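Local coordinates for precorrin-6A reductase (Rhodobacter capsulatus, PDB 4X7G), which catalyses the NADPH-dependent reduction of precorrin-6A, a step in the biosynthesis of the cobalamin corrin ring, at residues Thr2-Ser14 against Leu20-Ala32. Sequence-based numbering, arbitrary orientation.
Sequences TRLLVLGGTTEAS and LADQGFEAVFSYA. With NAP (NADP nicotinamide-adenine-dinucleotide phosphate), chain B.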
ATOM      1  N   THR A   2     -18.434  -8.576 -18.899  1.00 15.46           N
ATOM      2  CA  THR A   2     -17.700  -7.947 -17.771  1.00 13.33           C
ATOM      3  C   THR A   2     -16.919  -8.985 -17.107  1.00 14.07           C
ATOM      4  O   THR A   2     -17.418 -10.039 -16.712  1.00 14.73           O
ATOM      5  CB  THR A   2     -18.681  -7.350 -16.836  1.00 13.83           C
ATOM      6  OG1 THR A   2     -17.967  -6.584 -15.760  1.00 19.30           O
ATOM      7  CG2 THR A   2     -19.555  -8.320 -16.199  1.00 25.99           C
ATOM      8  N   ARG A   3     -15.634  -8.715 -16.876  1.00 12.40           N
ATOM      9  CA  ARG A   3     -14.795  -9.554 -16.038  1.00 12.56           C
ATOM     10  C   ARG A   3     -13.703  -8.627 -15.457  1.00 12.40           C
ATOM     11  O   ARG A   3     -12.848  -8.157 -16.233  1.00 13.32           O
ATOM     12  CB  ARG A   3     -14.184 -10.756 -16.741  1.00 15.57           C
ATOM     13  CG  ARG A   3     -13.519 -11.716 -15.720  1.00 17.30           C
ATOM     14  CD  ARG A   3     -13.169 -13.084 -16.315  1.00 19.75           C
ATOM     15  NE  ARG A   3     -12.594 -14.038 -15.374  1.00 20.90           N
ATOM     16  CZ  ARG A   3     -13.224 -14.718 -14.420  1.00 24.48           C
ATOM     17  NH1 ARG A   3     -12.374 -15.488 -13.698  1.00 24.63           N
ATOM     18  NH2 ARG A   3     -14.586 -14.703 -14.228  1.00 23.63           N
ATOM     19  N   LEU A   4     -13.771  -8.335 -14.173  1.00 10.98           N
ATOM     20  CA  LEU A   4     -12.890  -7.365 -13.567  1.00  9.76           C
ATOM     21  C   LEU A   4     -11.678  -7.985 -13.027  1.00 10.50           C
ATOM     22  O   LEU A   4     -11.716  -9.117 -12.488  1.00 12.01           O
ATOM     23  CB  LEU A   4     -13.669  -6.686 -12.477  1.00 10.76           C
ATOM     24  CG  LEU A   4     -15.068  -6.099 -12.799  1.00 11.36           C
ATOM     25  CD1 LEU A   4     -15.695  -5.456 -11.572  1.00 11.14           C
ATOM     26  CD2 LEU A   4     -15.002  -5.172 -13.981  1.00 12.89           C
ATOM     27  N   LEU A   5     -10.572  -7.237 -13.054  1.00 10.54           N
ATOM     28  CA  LEU A   5      -9.329  -7.616 -12.333  1.00 10.11           C
ATOM     29  C   LEU A   5      -9.064  -6.521 -11.321  1.00 10.54           C
ATOM     30  O   LEU A   5      -8.925  -5.366 -11.693  1.00 11.05           O
ATOM     31  CB  LEU A   5      -8.145  -7.750 -13.309  1.00 11.31           C
ATOM     32  CG  LEU A   5      -6.795  -8.043 -12.660  1.00 12.44           C
ATOM     33  CD1 LEU A   5      -6.773  -9.381 -12.012  1.00 13.34           C
ATOM     34  CD2 LEU A   5      -5.730  -7.935 -13.720  1.00 14.00           C
ATOM     35  N   VAL A   6      -8.954  -6.911 -10.067  1.00  9.73           N
ATOM     36  CA  VAL A   6      -8.569  -5.982  -8.993  1.00  9.54           C
ATOM     37  C   VAL A   6      -7.164  -6.308  -8.580  1.00 10.25           C
ATOM     38  O   VAL A   6      -6.901  -7.384  -8.068  1.00 10.15           O
ATOM     39  CB  VAL A   6      -9.514  -6.090  -7.803  1.00 10.39           C
ATOM     40  CG1 VAL A   6      -9.032  -5.174  -6.683  1.00 11.82           C
ATOM     41  CG2 VAL A   6     -10.970  -5.832  -8.194  1.00 11.88           C
ATOM     42  N   LEU A   7      -6.258  -5.370  -8.850  1.00  9.90           N
ATOM     43  CA  LEU A   7      -4.909  -5.492  -8.349  1.00 10.86           C
ATOM     44  C   LEU A   7      -4.938  -5.012  -6.911  1.00 11.15           C
ATOM     45  O   LEU A   7      -5.312  -3.850  -6.667  1.00 10.91           O
ATOM     46  CB  LEU A   7      -3.912  -4.699  -9.212  1.00 10.99           C
ATOM     47  CG  LEU A   7      -3.943  -5.048 -10.715  1.00 12.50           C
ATOM     48  CD1 LEU A   7      -3.010  -4.053 -11.454  1.00 13.12           C
ATOM     49  CD2 LEU A   7      -3.554  -6.468 -10.944  1.00 14.24           C
ATOM     50  N   GLY A   8      -4.583  -5.876  -5.953  1.00 10.45           N
ATOM     51  CA  GLY A   8      -4.847  -5.623  -4.564  1.00 10.80           C
ATOM     52  C   GLY A   8      -3.655  -5.309  -3.729  1.00 12.48           C
ATOM     53  O   GLY A   8      -2.633  -4.856  -4.248  1.00 13.05           O
ATOM     54  N   GLY A   9      -3.817  -5.489  -2.436  1.00 11.39           N
ATOM     55  CA  GLY A   9      -2.770  -5.229  -1.469  1.00 12.40           C
ATOM     56  C   GLY A   9      -2.992  -4.115  -0.518  1.00 12.36           C
ATOM     57  O   GLY A   9      -2.121  -3.806   0.298  1.00 14.75           O
ATOM     58  N   THR A  10      -4.090  -3.375  -0.615  1.00 11.43           N
ATOM     59  CA  THR A  10      -4.502  -2.318   0.250  1.00 10.21           C
ATOM     60  C   THR A  10      -5.767  -2.536   0.935  1.00  9.95           C
ATOM     61  O   THR A  10      -6.619  -3.372   0.504  1.00 10.93           O
ATOM     62  CB  THR A  10      -4.555  -0.980  -0.512  1.00 10.68           C
ATOM     63  OG1 THR A  10      -5.579  -1.108  -1.496  1.00 10.73           O
ATOM     64  CG2 THR A  10      -3.264  -0.590  -1.185  1.00 11.55           C
ATOM     65  N   THR A  11      -6.146  -1.729   1.930  1.00 10.14           N
ATOM     66  CA  THR A  11      -7.455  -1.807   2.573  1.00 10.75           C
ATOM     67  C   THR A  11      -8.469  -1.364   1.508  1.00 10.07           C
ATOM     68  O   THR A  11      -9.594  -1.898   1.449  1.00 11.66           O
ATOM     69  CB  THR A  11      -7.532  -0.982   3.842  1.00 12.63           C
ATOM     70  OG1 THR A  11      -6.616  -1.580   4.789  1.00 14.66           O
ATOM     71  CG2 THR A  11      -8.908  -0.891   4.415  1.00 13.15           C
ATOM     72  N   GLU A  12      -8.133  -0.365   0.691  1.00 10.84           N
ATOM     73  CA  GLU A  12      -9.036   0.032  -0.392  1.00 10.18           C
ATOM     74  C   GLU A  12      -9.386  -1.194  -1.238  1.00 10.40           C
ATOM     75  O   GLU A  12     -10.559  -1.362  -1.645  1.00 10.57           O
ATOM     76  CB  GLU A  12      -8.396   1.180  -1.201  1.00 11.38           C
ATOM     77  CG  GLU A  12      -8.403   2.517  -0.438  1.00 12.02           C
ATOM     78  CD  GLU A  12      -7.588   2.544   0.891  1.00 12.70           C
ATOM     79  OE1 GLU A  12      -6.491   1.995   0.921  1.00 12.13           O
ATOM     80  OE2 GLU A  12      -8.085   3.094   1.899  1.00 12.91           O
ATOM     81  N   ALA A  13      -8.379  -1.949  -1.660  1.00  9.88           N
ATOM     82  CA  ALA A  13      -8.645  -3.134  -2.464  1.00 10.16           C
ATOM     83  C   ALA A  13      -9.584  -4.102  -1.743  1.00 10.44           C
ATOM     84  O   ALA A  13     -10.457  -4.722  -2.362  1.00 10.54           O
ATOM     85  CB  ALA A  13      -7.377  -3.843  -2.822  1.00 10.51           C
ATOM     86  N   SER A  14      -9.366  -4.329  -0.456  1.00 10.37           N
ATOM     87  CA  SER A  14     -10.261  -5.238   0.293  1.00 10.62           C
ATOM     88  C   SER A  14     -11.637  -4.740   0.376  1.00 11.14           C
ATOM     89  O   SER A  14     -12.605  -5.544   0.196  1.00 11.34           O
ATOM     90  CB  SER A  14      -9.659  -5.433   1.707  1.00 12.19           C
ATOM     91  OG  SER A  14      -8.420  -6.089   1.630  1.00 12.46           O
ATOM     92  N   LEU A  20     -17.657  -5.611  -4.663  1.00 10.98           N
ATOM     93  CA  LEU A  20     -17.786  -6.337  -5.939  1.00 10.97           C
ATOM     94  C   LEU A  20     -18.464  -7.685  -5.719  1.00 11.25           C
ATOM     95  O   LEU A  20     -19.348  -8.092  -6.478  1.00 12.03           O
ATOM     96  CB  LEU A  20     -16.494  -6.477  -6.671  1.00 10.79           C
ATOM     97  CG  LEU A  20     -15.858  -5.196  -7.116  1.00 10.66           C
ATOM     98  CD1 LEU A  20     -14.500  -5.487  -7.722  1.00 12.45           C
ATOM     99  CD2 LEU A  20     -16.739  -4.418  -8.047  1.00 12.58           C
ATOM    100  N   ALA A  21     -18.060  -8.410  -4.693  1.00 11.07           N
ATOM    101  CA  ALA A  21     -18.731  -9.652  -4.383  1.00 12.40           C
ATOM    102  C   ALA A  21     -20.127  -9.358  -4.005  1.00 11.63           C
ATOM    103  O   ALA A  21     -21.101 -10.060  -4.510  1.00 13.99           O
ATOM    104  CB  ALA A  21     -18.017 -10.389  -3.253  1.00 13.65           C
ATOM    105  N   ASP A  22     -20.415  -8.428  -3.148  1.00 11.51           N
ATOM    106  CA  ASP A  22     -21.762  -8.200  -2.715  0.50 12.67           C
ATOM    107  C   ASP A  22     -22.648  -7.798  -3.844  1.00 12.88           C
ATOM    108  O   ASP A  22     -23.842  -8.178  -3.897  1.00 12.84           O
ATOM    109  CB  ASP A  22     -21.863  -7.165  -1.642  0.50 14.01           C
ATOM    110  CG  ASP A  22     -21.366  -7.667  -0.289  0.50 14.55           C
ATOM    111  OD1 ASP A  22     -21.052  -8.863  -0.183  0.50 16.01           O
ATOM    112  OD2 ASP A  22     -21.180  -6.719   0.479  0.50 17.35           O
ATOM    113  N   GLN A  23     -22.133  -7.080  -4.809  1.00 12.47           N
ATOM    114  CA  GLN A  23     -22.961  -6.654  -5.928  1.00 12.01           C
ATOM    115  C   GLN A  23     -22.977  -7.636  -7.064  1.00 11.41           C
ATOM    116  O   GLN A  23     -23.653  -7.382  -8.088  1.00 12.26           O
ATOM    117  CB  GLN A  23     -22.502  -5.272  -6.429  1.00 14.36           C
ATOM    118  CG  GLN A  23     -22.718  -4.171  -5.380  1.00 16.10           C
ATOM    119  CD  GLN A  23     -22.389  -2.790  -5.898  1.00 19.61           C
ATOM    120  OE1 GLN A  23     -22.395  -2.530  -7.096  1.00 24.43           O
ATOM    121  NE2 GLN A  23     -22.181  -1.871  -4.981  1.00 22.40           N
ATOM    122  N   GLY A  24     -22.338  -8.763  -6.924  1.00 11.29           N
ATOM    123  CA  GLY A  24     -22.435  -9.795  -7.913  1.00 11.56           C
ATOM    124  C   GLY A  24     -21.640  -9.611  -9.168  1.00 11.73           C
ATOM    125  O   GLY A  24     -22.002 -10.174 -10.223  1.00 12.99           O
ATOM    126  N   PHE A  25     -20.488  -8.946  -9.114  1.00 10.71           N
ATOM    127  CA  PHE A  25     -19.612  -8.843 -10.284  1.00 10.34           C
ATOM    128  C   PHE A  25     -18.770 -10.033 -10.473  1.00 11.48           C
ATOM    129  O   PHE A  25     -18.238 -10.599  -9.514  1.00 13.67           O
ATOM    130  CB  PHE A  25     -18.707  -7.590 -10.205  1.00 11.52           C
ATOM    131  CG  PHE A  25     -19.419  -6.286 -10.415  1.00 11.88           C
ATOM    132  CD1 PHE A  25     -20.036  -5.609  -9.414  1.00 12.42           C
ATOM    133  CD2 PHE A  25     -19.510  -5.700 -11.750  1.00 13.00           C
ATOM    134  CE1 PHE A  25     -20.684  -4.423  -9.630  1.00 14.61           C
ATOM    135  CE2 PHE A  25     -20.146  -4.565 -11.959  1.00 14.26           C
ATOM    136  CZ  PHE A  25     -20.748  -3.915 -10.942  1.00 14.54           C
ATOM    137  N   GLU A  26     -18.471 -10.387 -11.724  1.00 12.11           N
ATOM    138  CA  GLU A  26     -17.499 -11.351 -12.043  1.00 12.51           C
ATOM    139  C   GLU A  26     -16.122 -10.677 -11.966  1.00 10.93           C
ATOM    140  O   GLU A  26     -15.847  -9.719 -12.677  1.00 11.57           O
ATOM    141  CB  GLU A  26     -17.750 -11.890 -13.461  1.00 16.15           C
ATOM    142  CG  GLU A  26     -17.022 -13.026 -13.962  1.00 21.67           C
ATOM    143  CD  GLU A  26     -17.866 -13.803 -15.068  1.00 22.47           C
ATOM    144  OE1 GLU A  26     -19.176 -13.939 -15.087  1.00 30.82           O
ATOM    145  OE2 GLU A  26     -17.108 -14.169 -15.886  1.00 32.95           O
ATOM    146  N   ALA A  27     -15.291 -11.151 -11.087  1.00 11.03           N
ATOM    147  CA  ALA A  27     -14.047 -10.441 -10.777  1.00 12.05           C
ATOM    148  C   ALA A  27     -13.027 -11.377 -10.218  1.00 12.57           C
ATOM    149  O   ALA A  27     -13.400 -12.330  -9.470  1.00 15.19           O
ATOM    150  CB  ALA A  27     -14.289  -9.330  -9.760  1.00 12.90           C
ATOM    151  N   VAL A  28     -11.748 -11.093 -10.449  1.00 10.54           N
ATOM    152  CA  VAL A  28     -10.568 -11.789  -9.862  1.00 11.37           C
ATOM    153  C   VAL A  28      -9.800 -10.772  -9.042  1.00 11.17           C
ATOM    154  O   VAL A  28      -9.626  -9.627  -9.517  1.00 11.59           O
ATOM    155  CB  VAL A  28      -9.693 -12.353 -11.003  1.00 12.00           C
ATOM    156  CG1 VAL A  28      -8.396 -12.880 -10.405  1.00 12.79           C
ATOM    157  CG2 VAL A  28     -10.408 -13.431 -11.809  1.00 16.07           C
ATOM    158  N   PHE A  29      -9.304 -11.170  -7.890  1.00 10.26           N
ATOM    159  CA  PHE A  29      -8.429 -10.383  -7.068  1.00 10.17           C
ATOM    160  C   PHE A  29      -7.027 -10.824  -7.234  1.00 10.72           C
ATOM    161  O   PHE A  29      -6.765 -12.067  -7.284  1.00 11.55           O
ATOM    162  CB  PHE A  29      -8.879 -10.556  -5.624  1.00 10.07           C
ATOM    163  CG  PHE A  29      -8.222  -9.594  -4.648  1.00 10.62           C
ATOM    164  CD1 PHE A  29      -7.001  -9.817  -4.120  1.00 11.84           C
ATOM    165  CD2 PHE A  29      -8.928  -8.489  -4.225  1.00 10.95           C
ATOM    166  CE1 PHE A  29      -6.432  -8.925  -3.190  1.00 11.69           C
ATOM    167  CE2 PHE A  29      -8.343  -7.622  -3.305  1.00 10.79           C
ATOM    168  CZ  PHE A  29      -7.175  -7.877  -2.783  1.00 10.96           C
ATOM    169  N   SER A  30      -6.028  -9.948  -7.287  1.00 10.31           N
ATOM    170  CA  SER A  30      -4.654 -10.324  -7.476  1.00 10.96           C
ATOM    171  C   SER A  30      -3.762  -9.826  -6.349  1.00 10.43           C
ATOM    172  O   SER A  30      -3.665  -8.592  -6.134  1.00 11.18           O
ATOM    173  CB  SER A  30      -4.144  -9.797  -8.779  1.00 12.44           C
ATOM    174  OG  SER A  30      -2.792 -10.179  -9.036  1.00 12.70           O
ATOM    175  N   TYR A  31      -3.005 -10.746  -5.733  1.00 10.36           N
ATOM    176  CA  TYR A  31      -1.868 -10.420  -4.869  1.00 11.08           C
ATOM    177  C   TYR A  31      -0.559 -10.702  -5.619  1.00 11.26           C
ATOM    178  O   TYR A  31      -0.468 -11.628  -6.381  1.00 12.07           O
ATOM    179  CB  TYR A  31      -1.892 -11.300  -3.643  1.00 11.12           C
ATOM    180  CG  TYR A  31      -2.906 -11.009  -2.582  1.00 10.72           C
ATOM    181  CD1 TYR A  31      -2.911  -9.808  -1.836  1.00 11.15           C
ATOM    182  CD2 TYR A  31      -3.878 -11.967  -2.159  1.00 11.28           C
ATOM    183  CE1 TYR A  31      -3.790  -9.575  -0.796  1.00 10.82           C
ATOM    184  CE2 TYR A  31      -4.760 -11.728  -1.141  1.00 11.60           C
ATOM    185  CZ  TYR A  31      -4.646 -10.580  -0.405  1.00 10.46           C
ATOM    186  OH  TYR A  31      -5.455 -10.327   0.731  1.00 12.53           O
ATOM    187  N   ALA A  32       0.439  -9.936  -5.251  1.00 12.54           N
ATOM    188  CA  ALA A  32       1.796 -10.186  -5.741  1.00 13.02           C
ATOM    189  C   ALA A  32       2.422 -11.451  -5.150  1.00 12.84           C
ATOM    190  O   ALA A  32       3.320 -12.019  -5.802  1.00 15.16           O
ATOM    191  CB  ALA A  32       2.687  -9.026  -5.301  1.00 15.08           C
TER
HETATM  192  PA  NAP B 301       5.938  -3.047  -7.075  1.00 15.82           P
HETATM  193  O1A NAP B 301       7.394  -2.746  -6.746  1.00 18.47           O
HETATM  194  O2A NAP B 301       5.219  -2.077  -7.722  1.00 15.80           O
HETATM  195  O5B NAP B 301       5.793  -4.373  -7.842  1.00 17.88           O
HETATM  196  C5B NAP B 301       6.857  -5.255  -8.253  1.00 17.73           C
HETATM  197  C4B NAP B 301       6.390  -6.445  -9.055  1.00 15.94           C
HETATM  198  O4B NAP B 301       5.518  -7.286  -8.179  1.00 16.40           O
HETATM  199  C3B NAP B 301       5.401  -6.121 -10.144  1.00 16.66           C
HETATM  200  O3B NAP B 301       6.091  -5.666 -11.310  1.00 20.16           O
HETATM  201  C2B NAP B 301       4.612  -7.354 -10.311  1.00 16.37           C
HETATM  202  O2B NAP B 301       5.432  -8.387 -10.891  1.00 17.83           O
HETATM  203  C1B NAP B 301       4.405  -7.787  -8.951  1.00 14.98           C
HETATM  204  N9A NAP B 301       3.177  -7.272  -8.286  1.00 14.67           N
HETATM  205  C8A NAP B 301       3.025  -6.131  -7.533  1.00 13.63           C
HETATM  206  N7A NAP B 301       1.743  -6.010  -7.091  1.00 13.82           N
HETATM  207  C5A NAP B 301       1.094  -7.065  -7.670  1.00 12.63           C
HETATM  208  C6A NAP B 301      -0.283  -7.504  -7.598  1.00 12.56           C
HETATM  209  N6A NAP B 301      -1.182  -6.911  -6.799  1.00 13.41           N
HETATM  210  N1A NAP B 301      -0.663  -8.598  -8.293  1.00 13.34           N
HETATM  211  C2A NAP B 301       0.306  -9.228  -9.072  1.00 15.07           C
HETATM  212  N3A NAP B 301       1.605  -8.963  -9.212  1.00 13.99           N
HETATM  213  C4A NAP B 301       1.965  -7.872  -8.479  1.00 13.42           C
HETATM  214  O3  NAP B 301       5.079  -3.369  -5.749  1.00 19.20           O
HETATM  215  PN  NAP B 301       5.496  -3.872  -4.250  1.00 17.41           P
HETATM  216  O1N NAP B 301       5.931  -2.688  -3.396  1.00 19.51           O
HETATM  217  O2N NAP B 301       6.396  -5.028  -4.323  1.00 19.97           O
HETATM  218  O5D NAP B 301       4.050  -4.265  -3.652  1.00 17.56           O
HETATM  219  C5D NAP B 301       3.717  -5.675  -3.496  1.00 17.48           C
HETATM  220  C4D NAP B 301       2.335  -5.754  -3.069  1.00 16.47           C
HETATM  221  O4D NAP B 301       2.218  -5.288  -1.737  1.00 18.13           O
HETATM  222  C3D NAP B 301       1.287  -5.056  -3.969  1.00 16.48           C
HETATM  223  O3D NAP B 301       0.085  -5.821  -4.148  1.00 17.01           O
HETATM  224  C2D NAP B 301       0.981  -3.788  -3.172  1.00 16.88           C
HETATM  225  O2D NAP B 301      -0.279  -3.254  -3.294  1.00 15.31           O
HETATM  226  C1D NAP B 301       1.227  -4.288  -1.723  1.00 17.56           C
HETATM  227  N1N NAP B 301       1.691  -3.262  -0.910  1.00 15.35           N
HETATM  228  C2N NAP B 301       2.586  -2.505  -1.048  1.00 31.10           C
HETATM  229  C3N NAP B 301       2.567  -1.677   0.017  1.00 28.40           C
HETATM  230  C7N NAP B 301       3.738  -0.919  -0.563  1.00 29.76           C
HETATM  231  O7N NAP B 301       3.935  -1.558  -1.725  1.00 18.32           O
HETATM  232  N7N NAP B 301       4.311   0.182   0.097  1.00 17.58           N
HETATM  233  C4N NAP B 301       1.481  -1.790   1.136  1.00 29.80           C
HETATM  234  C5N NAP B 301       0.371  -2.819   1.257  1.00 13.88           C
HETATM  235  C6N NAP B 301       0.663  -3.433   0.057  1.00 28.11           C
HETATM  236  P2B NAP B 301       5.374  -8.661 -12.500  1.00 22.60           P
HETATM  237  O1X NAP B 301       6.101  -9.983 -12.521  1.00 25.32           O
HETATM  238  O2X NAP B 301       4.027  -8.639 -12.940  1.00 21.10           O
HETATM  239  O3X NAP B 301       5.945  -7.435 -13.273  1.00 27.76           O
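S30 O is gripped twice: G8 N reaches it at 2.9 Å, and the adenine amino group N6A of NAP donates to it at 3.1 Å. It sits where the first beta-alpha-beta unit of a Rossmann-type fold meets its dinucleotide, strand 4-7 running parallel to strand 27-31 with helix 11-22 as the crossover. S30 OG, anti to the backbone N (chi1 -178°), also donates to adenine N1A at 2.8 Å, so backbone and side chain together read the base edge. Behind this, the ladder continues: V6 N bonds V28 O, and V28 N bonds L4 O.

On the face of L4, V6 and F29, V6 CG2 and L20 CD1 of helix 11-22 meet tip to tip at 3.6 Å, while L4 CD1 touches L20 CD2 and F25 CD2, each at 3.8 Å. The other face carries L5 and V28, covered by Y59 of helix 52-63.

At the far end R3 NH2 meets E26 OE2 on the anti side, tilted from the carboxylate plane, in a bent salt bridge (N-H...O 143°); guanidinium and carboxylate planes are 72° apart. R3 NH1 pairs with E63 and lies 3.4 Å from V28 CG2. An alanine in place of R3 would probably leave both carboxylates without this partner and remove part of the cover from V28 CG2.

Near the nucleotide, F29 CZ packs 3.7 Å from G8 CA, with F29 CE2 3.9 Å from A13 CB.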